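Local structure of NUDIX hydrolase (Alicyclobacillus acidocaldarius subsp. acidocaldarius, 3QSJ) at residues 51-56 with 76-81; 70-75 with 155-160; 58-63 with 131-136. The protein probably hydrolyses phosphorus-containing anhydrides as a metal-dependent Nudix enzyme, and binds a calcium ion. All coordinates share one frame; numbering follows the deposited sequence.

How the interactions relate
Interactions 1, 2 and 3 lie close together, their centres 9 to 11 Å apart, around helix 72-87, which carries two of the calcium ligands. Interaction 1 packs the short helix 51-58 on its middle; interaction 2 ties its first turn to strand 151-160 of the mixed sheet; interaction 3 joins the loop between those two helices to the loop before strand 137-143. Along the chain the first segments come in the order 51-56, 58-63 and 70-75, and their partners in the order 76-81, 131-136 and 155-160. Leu133 and Leu136 touch Ala76, and Phe157 touches Ala76 and Leu136, so the three contacts form one continuous packed region around the metal-binding helix.

Interaction 1 (51-56 with 76-81); sequences PSDAEM and AVTALR
Arg81 grips Asp53 side-on, one nitrogen to each carboxylate oxygen. NE of Arg81 donates to OD1 of Asp53 at 2.8 Å, while NH2 of Arg81 reaches OD2 of Asp53, also at 2.8 Å. Both bonds are nearly straight and meet the syn lone pairs, and the carboxylate and guanidinium planes are only 4° apart: a coplanar, two-pronged salt bridge. The arginine chain runs extended and then bends at chi3 (50°), which brings its NE edge round to the acid. Thr78 OG1 donates a hydrogen bond to OD2 of Asp53 (2.6 Å) from above the carboxylate plane. The backbone N of Asp50 also bonds to OD2, so this oxygen is held by several polar groups.

Beside the charges Val77 packs by CG1 against the backbone, 3.5 Å from O of Asp53, and the apolar contact is made by Met56, present as selenomethionine, which bends at chi3 and lays its terminal CE 3.8 Å from CG1 of Val77; helix 119-125 covers it through Leu120, Ser121 and Leu124. The two short helical segments approach to 8.6 Å between axes, at 113° between their directions.

Were Asp53 replaced by an alanine, Arg81 would probably lose its two-bond partner and Thr78 OG1 the carboxylate oxygen it donates to, and the guanidinium would be less firmly oriented. Arg81 begins the Arg-Glu-X-X-Glu-Glu signature of the Nudix helix, and its NH1 makes a second salt bridge, to Glu85. Glu82, the next residue, and Glu86 bind the calcium ion, about 7 Å from the Arg81 side chain. With NH2 also bonded to Ala48 O, this bonding is consistent with a second-shell role for Arg81, next to the helix residues that bind the metal.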
loop_
_atom_site.group_PDB
_atom_site.type_symbol
_atom_site.label_atom_id
_atom_site.label_comp_id
_atom_site.label_asym_id
_atom_site.label_seq_id
_atom_site.Cartn_x
_atom_site.Cartn_y
_atom_site.Cartn_z
ATOM N N PRO A 51 3.789 13.115 9.604
ATOM C CA PRO A 51 3.795 13.100 11.092
ATOM C C PRO A 51 2.548 12.494 11.708
ATOM O O PRO A 51 2.668 11.840 12.739
ATOM C CB PRO A 51 3.888 14.582 11.467
ATOM C CG PRO A 51 4.603 15.225 10.273
ATOM C CD PRO A 51 4.116 14.463 9.071
ATOM N N SER A 52 1.341 12.700 11.096
ATOM C CA SER A 52 0.116 12.144 11.716
ATOM C C SER A 52 0.105 10.611 11.681
ATOM O O SER A 52 -0.741 10.024 12.340
ATOM C CB SER A 52 -1.165 12.696 11.078
ATOM O OG SER A 52 -1.265 12.361 9.696
ATOM N N ASP A 53 1.003 9.962 10.875
ATOM C CA ASP A 53 1.002 8.494 10.784
ATOM C C ASP A 53 1.368 7.855 12.134
ATOM O O ASP A 53 0.641 6.961 12.589
ATOM C CB ASP A 53 1.908 7.975 9.656
ATOM C CG ASP A 53 1.408 8.439 8.292
ATOM O OD1 ASP A 53 0.208 8.819 8.194
ATOM O OD2 ASP A 53 2.219 8.468 7.342
ATOM N N ALA A 54 2.460 8.335 12.789
ATOM C CA ALA A 54 2.829 7.792 14.094
ATOM C C ALA A 54 1.762 8.144 15.139
ATOM O O ALA A 54 1.488 7.321 16.006
ATOM C CB ALA A 54 4.174 8.351 14.526
ATOM N N GLU A 55 1.069 9.283 14.973
ATOM C CA GLU A 55 0.014 9.667 15.954
ATOM C C GLU A 55 -1.162 8.662 15.872
ATOM O O GLU A 55 -1.630 8.131 16.896
ATOM C CB GLU A 55 -0.503 11.075 15.664
ATOM C CG GLU A 55 0.538 12.174 15.856
ATOM C CD GLU A 55 -0.034 13.571 15.733
ATOM O OE1 GLU A 55 -0.441 13.955 14.612
ATOM O OE2 GLU A 55 -0.066 14.286 16.758
HETATM N N MSE A 56 -1.591 8.339 14.624
HETATM C CA MSE A 56 -2.640 7.353 14.410
HETATM C C MSE A 56 -2.178 5.954 14.835
HETATM O O MSE A 56 -2.992 5.191 15.364
HETATM C CB MSE A 56 -3.045 7.308 12.925
HETATM C CG MSE A 56 -3.870 8.552 12.532
HETATM SE SE MSE A 56 -4.519 8.365 10.697
HETATM C CE MSE A 56 -2.844 9.100 9.789
ATOM N N ALA A 76 3.013 1.200 8.796
ATOM C CA ALA A 76 1.798 0.450 8.390
ATOM C C ALA A 76 0.691 1.458 8.154
ATOM O O ALA A 76 0.001 1.397 7.134
ATOM C CB ALA A 76 1.358 -0.552 9.459
ATOM N N VAL A 77 0.588 2.427 9.043
ATOM C CA VAL A 77 -0.364 3.526 8.898
ATOM C C VAL A 77 -0.082 4.343 7.638
ATOM O O VAL A 77 -1.022 4.639 6.875
ATOM C CB VAL A 77 -0.441 4.390 10.191
ATOM C CG1 VAL A 77 -1.268 5.648 9.922
ATOM C CG2 VAL A 77 -1.114 3.570 11.322
ATOM N N THR A 78 1.195 4.671 7.383
ATOM C CA THR A 78 1.571 5.424 6.168
ATOM C C THR A 78 1.001 4.670 4.979
ATOM O O THR A 78 0.376 5.249 4.127
ATOM C CB THR A 78 3.122 5.548 6.058
ATOM O OG1 THR A 78 3.605 6.259 7.206
ATOM C CG2 THR A 78 3.559 6.168 4.691
ATOM N N ALA A 79 1.228 3.367 4.928
ATOM C CA ALA A 79 0.761 2.546 3.805
ATOM C C ALA A 79 -0.766 2.566 3.645
ATOM O O ALA A 79 -1.272 2.742 2.526
ATOM C CB ALA A 79 1.281 1.125 3.956
ATOM N N LEU A 80 -1.477 2.439 4.760
ATOM C CA LEU A 80 -2.957 2.428 4.773
ATOM C C LEU A 80 -3.474 3.803 4.355
ATOM O O LEU A 80 -4.446 3.892 3.588
ATOM C CB LEU A 80 -3.431 2.060 6.175
ATOM C CG LEU A 80 -3.266 0.567 6.481
ATOM C CD1 LEU A 80 -3.222 0.339 8.002
ATOM C CD2 LEU A 80 -4.335 -0.258 5.745
ATOM N N ARG A 81 -2.866 4.852 4.854
ATOM C CA ARG A 81 -3.324 6.203 4.503
ATOM C C ARG A 81 -3.161 6.490 2.992
ATOM O O ARG A 81 -4.056 7.065 2.381
ATOM C CB ARG A 81 -2.553 7.282 5.314
ATOM C CG ARG A 81 -2.886 8.746 4.840
ATOM C CD ARG A 81 -2.098 9.841 5.608
ATOM N NE ARG A 81 -0.653 9.546 5.638
ATOM C CZ ARG A 81 0.178 9.657 4.606
ATOM N NH1 ARG A 81 -0.267 10.098 3.417
ATOM N NH2 ARG A 81 1.465 9.336 4.746
#

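Interaction 2 (70-75 with 155-160); sequences DDDPAL and RFFLCV
A salt-bridge network of Asp71, Asp72 and Arg155 links the start of helix 72-87 to strand 151-160 in the mixed sheet of the Nudix fold. Arg155 meets Asp71 end-on: NH1 bonds to OD1 of Asp71 and NH2 to OD2 of Asp71, each at 2.9 Å. The planes of the two groups stand 60° apart, so this pair is far from coplanar. NH1 of Arg155 is shared, donating as well to OD1 of Asp72 at 2.8 Å, from above that carboxylate plane. Bends at chi2 and chi3 curl the arginine towards both acids, and CD1 of Leu75 lies over one guanidinium face, toward its rim, 3.3 Å from NH2 of Arg155. Beside it the Phe157 ring meets the backbone of the first helical turn at a slant, with CZ 3.6 Å from O of Asp72 and CE2 4.0 Å from CB of Leu75.

The other oxygen of Asp72, OD2, takes backbone N-H groups of Glu68 and Asp69 and a salt bridge from Arg138. Asp72 thus pairs with both Arg155 and Arg138, and the carboxylates probably offset the closeness of the two arginines in this largely buried site.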
loop_
_atom_site.group_PDB
_atom_site.type_symbol
_atom_site.label_atom_id
_atom_site.label_comp_id
_atom_site.label_asym_id
_atom_site.label_seq_id
_atom_site.Cartn_x
_atom_site.Cartn_y
_atom_site.Cartn_z
ATOM N N ASP A 70 10.502 -0.470 15.840
ATOM C CA ASP A 70 9.548 0.402 16.524
ATOM C C ASP A 70 8.739 1.273 15.625
ATOM O O ASP A 70 7.631 1.691 16.011
ATOM C CB ASP A 70 10.213 1.213 17.636
ATOM C CG ASP A 70 10.720 0.336 18.796
ATOM O OD1 ASP A 70 10.103 -0.735 19.059
ATOM O OD2 ASP A 70 11.706 0.728 19.439
ATOM N N ASP A 71 9.261 1.532 14.398
ATOM C CA ASP A 71 8.530 2.351 13.431
ATOM C C ASP A 71 7.584 1.558 12.496
ATOM O O ASP A 71 6.878 2.158 11.709
ATOM C CB ASP A 71 9.518 3.220 12.642
ATOM C CG ASP A 71 10.543 2.441 11.832
ATOM O OD1 ASP A 71 10.694 1.210 12.076
ATOM O OD2 ASP A 71 11.146 3.043 10.904
ATOM N N ASP A 72 7.508 0.229 12.636
ATOM C CA ASP A 72 6.605 -0.578 11.792
ATOM C C ASP A 72 5.144 -0.175 11.948
ATOM O O ASP A 72 4.463 -0.023 10.937
ATOM C CB ASP A 72 6.818 -2.090 12.016
ATOM C CG ASP A 72 7.967 -2.605 11.177
ATOM O OD1 ASP A 72 8.156 -2.092 10.012
ATOM O OD2 ASP A 72 8.691 -3.520 11.658
ATOM N N PRO A 73 4.629 0.096 13.175
ATOM C CA PRO A 73 3.201 0.508 13.280
ATOM C C PRO A 73 2.972 1.818 12.554
ATOM O O PRO A 73 2.005 1.899 11.816
ATOM C CB PRO A 73 2.977 0.683 14.797
ATOM C CG PRO A 73 3.944 -0.376 15.409
ATOM C CD PRO A 73 5.208 -0.193 14.519
ATOM N N ALA A 74 3.833 2.827 12.740
ATOM C CA ALA A 74 3.626 4.107 12.026
ATOM C C ALA A 74 3.692 3.897 10.523
ATOM O O ALA A 74 2.881 4.470 9.807
ATOM C CB ALA A 74 4.677 5.144 12.426
ATOM N N LEU A 75 4.671 3.124 10.025
ATOM C CA LEU A 75 4.792 2.911 8.558
ATOM C C LEU A 75 3.609 2.100 7.984
ATOM O O LEU A 75 3.196 2.346 6.846
ATOM C CB LEU A 75 6.190 2.297 8.229
ATOM C CG LEU A 75 7.257 3.400 8.388
ATOM C CD1 LEU A 75 8.638 2.840 8.373
ATOM C CD2 LEU A 75 7.150 4.429 7.247
ATOM N N ARG A 155 9.022 0.661 3.484
ATOM C CA ARG A 155 8.536 -0.484 4.252
ATOM C C ARG A 155 7.364 -1.057 3.478
ATOM O O ARG A 155 6.443 -0.325 3.167
ATOM C CB ARG A 155 8.085 -0.049 5.651
ATOM C CG ARG A 155 8.261 -1.145 6.737
ATOM C CD ARG A 155 9.735 -1.504 7.074
ATOM N NE ARG A 155 10.550 -0.326 7.336
ATOM C CZ ARG A 155 10.815 0.188 8.552
ATOM N NH1 ARG A 155 10.302 -0.372 9.652
ATOM N NH2 ARG A 155 11.547 1.279 8.670
ATOM N N PHE A 156 7.370 -2.354 3.187
ATOM C CA PHE A 156 6.295 -2.987 2.418
ATOM C C PHE A 156 5.406 -3.850 3.387
ATOM O O PHE A 156 5.897 -4.655 4.171
ATOM C CB PHE A 156 6.913 -3.970 1.367
ATOM C CG PHE A 156 7.462 -3.227 0.169
ATOM C CD1 PHE A 156 6.741 -3.170 -1.010
ATOM C CD2 PHE A 156 8.626 -2.470 0.276
ATOM C CE1 PHE A 156 7.205 -2.406 -2.120
ATOM C CE2 PHE A 156 9.090 -1.698 -0.834
ATOM C CZ PHE A 156 8.364 -1.667 -1.999
ATOM N N PHE A 157 4.103 -3.702 3.248
ATOM C CA PHE A 157 3.119 -4.427 4.022
ATOM C C PHE A 157 2.193 -5.121 3.058
ATOM O O PHE A 157 1.872 -4.595 1.952
ATOM C CB PHE A 157 2.305 -3.461 4.936
ATOM C CG PHE A 157 3.190 -2.897 6.009
ATOM C CD1 PHE A 157 3.426 -3.612 7.186
ATOM C CD2 PHE A 157 3.782 -1.652 5.851
ATOM C CE1 PHE A 157 4.243 -3.072 8.191
ATOM C CE2 PHE A 157 4.622 -1.130 6.845
ATOM C CZ PHE A 157 4.937 -1.904 7.950
ATOM N N LEU A 158 1.688 -6.246 3.520
ATOM C CA LEU A 158 0.716 -7.031 2.757
ATOM C C LEU A 158 -0.614 -7.102 3.550
ATOM O O LEU A 158 -0.577 -7.243 4.774
ATOM C CB LEU A 158 1.293 -8.469 2.625
ATOM C CG LEU A 158 0.436 -9.458 1.846
ATOM C CD1 LEU A 158 0.596 -9.181 0.314
ATOM C CD2 LEU A 158 0.942 -10.911 2.079
ATOM N N CYS A 159 -1.766 -7.077 2.849
ATOM C CA CYS A 159 -3.072 -7.317 3.473
ATOM C C CYS A 159 -3.984 -7.897 2.448
ATOM O O CYS A 159 -3.673 -7.902 1.254
ATOM C CB CYS A 159 -3.664 -6.090 4.143
ATOM S SG CYS A 159 -4.142 -4.803 2.972
ATOM N N VAL A 160 -5.083 -8.470 2.917
ATOM C CA VAL A 160 -6.002 -9.143 2.003
ATOM C C VAL A 160 -7.227 -8.248 1.802
ATOM O O VAL A 160 -7.762 -7.695 2.779
ATOM C CB VAL A 160 -6.415 -10.499 2.632
ATOM C CG1 VAL A 160 -7.451 -11.211 1.743
ATOM C CG2 VAL A 160 -5.197 -11.369 2.796
#

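Interaction 3 (58-63 with 131-136); sequences KRAFGR and FDLGLL
Leu133 turns its CG anti to its own carbonyl carbon (chi1 -62°), a setting that sends CD1 to the methyl of Ala60, 3.6 Å from its CB. Phe61 takes the same first torsion, and its ring comes edge-on to the carbonyl of Phe131, with CD2 3.7 Å from that O. In Asp132 the CG lies opposite the backbone N, placing OD1 3.0 Å from N of Gly134, two residues on. This bond closes an Asx turn, the amide approaching from above the carboxylate plane, and the chain passes directly into the 3-10 turn 133-135.

Backbone bonds carry the polar part. N of Phe61 donates to O of Phe131 at 2.9 Å, and O of Phe61 accepts from N of Leu133 at the same 2.9 Å. Both bonds of Phe61 thus straddle Asp132, forming a single parallel bridge, with the touching parts running 17° apart. Beyond it the loop turns at Gly62, whose positive phi (68°) favours glycine, and O of Arg63 receives a CA-H...O contact from CA of Gly134 at 3.4 Å. CB of Ala60 also sits against O of Phe131, so the alanine methyl packs on both the leucine and the bridged backbone.

The single bridge adds the 58-63 loop beside the small sheet of strands 93-94 and 130-131, where Asp132 is backbone-bonded to Ala92 and the Phe61 ring makes a cation-pi contact with Arg94. The Phe131 ring packs against Leu80 of helix 72-87 and against Leu120 and Leu124 of helix 119-125. Leu133 rests on Pro73 and Ala76, so the joined loops lie across the first turns of helix 72-87.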
loop_
_atom_site.group_PDB
_atom_site.type_symbol
_atom_site.label_atom_id
_atom_site.label_comp_id
_atom_site.label_asym_id
_atom_site.label_seq_id
_atom_site.Cartn_x
_atom_site.Cartn_y
_atom_site.Cartn_z
ATOM N N LYS A 58 -0.423 5.193 17.425
ATOM C CA LYS A 58 -0.536 5.104 18.890
ATOM C C LYS A 58 -2.031 4.871 19.319
ATOM O O LYS A 58 -2.266 4.375 20.424
ATOM C CB LYS A 58 0.089 6.345 19.533
ATOM C CG LYS A 58 1.613 6.370 19.356
ATOM C CD LYS A 58 2.211 7.636 19.948
ATOM C CE LYS A 58 3.727 7.640 19.966
ATOM N NZ LYS A 58 4.305 7.791 18.607
ATOM N N ARG A 59 -3.002 5.106 18.410
ATOM C CA ARG A 59 -4.433 4.836 18.677
ATOM C C ARG A 59 -4.879 3.520 18.034
ATOM O O ARG A 59 -6.055 3.124 18.190
ATOM C CB ARG A 59 -5.340 5.928 18.042
ATOM C CG ARG A 59 -4.836 7.321 18.228
ATOM C CD ARG A 59 -5.767 8.360 17.664
ATOM N NE ARG A 59 -5.249 9.618 18.185
ATOM C CZ ARG A 59 -4.738 10.593 17.469
ATOM N NH1 ARG A 59 -4.836 10.575 16.145
ATOM N NH2 ARG A 59 -4.247 11.669 18.068
ATOM N N ALA A 60 -3.964 2.842 17.311
ATOM C CA ALA A 60 -4.311 1.645 16.539
ATOM C C ALA A 60 -4.560 0.423 17.436
ATOM O O ALA A 60 -4.117 0.406 18.589
ATOM C CB ALA A 60 -3.192 1.314 15.541
ATOM N N PHE A 61 -5.216 -0.603 16.866
ATOM C CA PHE A 61 -5.366 -1.879 17.554
ATOM C C PHE A 61 -4.297 -2.782 17.033
ATOM O O PHE A 61 -3.967 -2.791 15.833
ATOM C CB PHE A 61 -6.725 -2.527 17.165
ATOM C CG PHE A 61 -7.900 -1.654 17.536
ATOM C CD1 PHE A 61 -8.446 -1.706 18.810
ATOM C CD2 PHE A 61 -8.464 -0.786 16.604
ATOM C CE1 PHE A 61 -9.537 -0.927 19.142
ATOM C CE2 PHE A 61 -9.570 0.002 16.945
ATOM C CZ PHE A 61 -10.108 -0.084 18.198
ATOM N N GLY A 62 -3.760 -3.599 17.924
ATOM C CA GLY A 62 -2.807 -4.599 17.439
ATOM C C GLY A 62 -1.485 -4.034 16.929
ATOM O O GLY A 62 -1.046 -2.911 17.287
ATOM N N ARG A 63 -0.791 -4.887 16.165
ATOM C CA ARG A 63 0.564 -4.646 15.637
ATOM C C ARG A 63 0.710 -5.468 14.366
ATOM O O ARG A 63 0.196 -6.587 14.291
ATOM C CB ARG A 63 1.554 -5.177 16.728
ATOM C CG ARG A 63 3.022 -5.250 16.425
ATOM C CD ARG A 63 3.751 -5.772 17.672
ATOM N NE ARG A 63 3.326 -5.059 18.892
ATOM C CZ ARG A 63 2.946 -5.625 20.048
ATOM N NH1 ARG A 63 2.984 -6.952 20.203
ATOM N NH2 ARG A 63 2.563 -4.868 21.067
ATOM N N PHE A 131 -7.007 1.895 12.937
ATOM C CA PHE A 131 -6.594 0.750 12.108
ATOM C C PHE A 131 -6.327 -0.483 12.951
ATOM O O PHE A 131 -5.755 -0.368 14.045
ATOM C CB PHE A 131 -5.322 1.089 11.371
ATOM C CG PHE A 131 -5.570 2.121 10.290
ATOM C CD1 PHE A 131 -6.366 1.812 9.181
ATOM C CD2 PHE A 131 -5.067 3.419 10.417
ATOM C CE1 PHE A 131 -6.535 2.715 8.135
ATOM C CE2 PHE A 131 -5.259 4.357 9.388
ATOM C CZ PHE A 131 -5.986 4.000 8.245
ATOM N N ASP A 132 -6.658 -1.658 12.401
ATOM C CA ASP A 132 -6.298 -2.924 13.067
ATOM C C ASP A 132 -5.008 -3.325 12.316
ATOM O O ASP A 132 -5.049 -3.925 11.212
ATOM C CB ASP A 132 -7.422 -3.975 12.858
ATOM C CG ASP A 132 -7.011 -5.332 13.448
ATOM O OD1 ASP A 132 -5.868 -5.427 14.002
ATOM O OD2 ASP A 132 -7.835 -6.298 13.361
ATOM N N LEU A 133 -3.866 -3.008 12.915
ATOM C CA LEU A 133 -2.567 -3.326 12.289
ATOM C C LEU A 133 -2.264 -4.843 12.220
ATOM O O LEU A 133 -1.431 -5.259 11.411
ATOM C CB LEU A 133 -1.463 -2.593 13.047
ATOM C CG LEU A 133 -1.622 -1.059 12.983
ATOM C CD1 LEU A 133 -0.493 -0.344 13.774
ATOM C CD2 LEU A 133 -1.771 -0.548 11.503
ATOM N N GLY A 134 -3.019 -5.632 12.974
ATOM C CA GLY A 134 -2.911 -7.080 12.975
ATOM C C GLY A 134 -3.287 -7.674 11.610
ATOM O O GLY A 134 -2.984 -8.844 11.319
ATOM N N LEU A 135 -4.008 -6.902 10.801
ATOM C CA LEU A 135 -4.438 -7.308 9.430
ATOM C C LEU A 135 -3.323 -7.056 8.395
ATOM O O LEU A 135 -3.478 -7.462 7.249
ATOM C CB LEU A 135 -5.712 -6.577 9.044
ATOM C CG LEU A 135 -6.950 -7.035 9.807
ATOM C CD1 LEU A 135 -8.156 -6.149 9.397
ATOM C CD2 LEU A 135 -7.267 -8.504 9.511
ATOM N N LEU A 136 -2.202 -6.466 8.801
ATOM C CA LEU A 136 -1.065 -6.265 7.854
ATOM C C LEU A 136 0.121 -7.089 8.231
ATOM O O LEU A 136 0.346 -7.296 9.441
ATOM C CB LEU A 136 -0.594 -4.784 7.842
ATOM C CG LEU A 136 -1.343 -3.897 6.817
ATOM C CD1 LEU A 136 -2.900 -3.815 7.134
ATOM C CD2 LEU A 136 -0.805 -2.475 6.971
#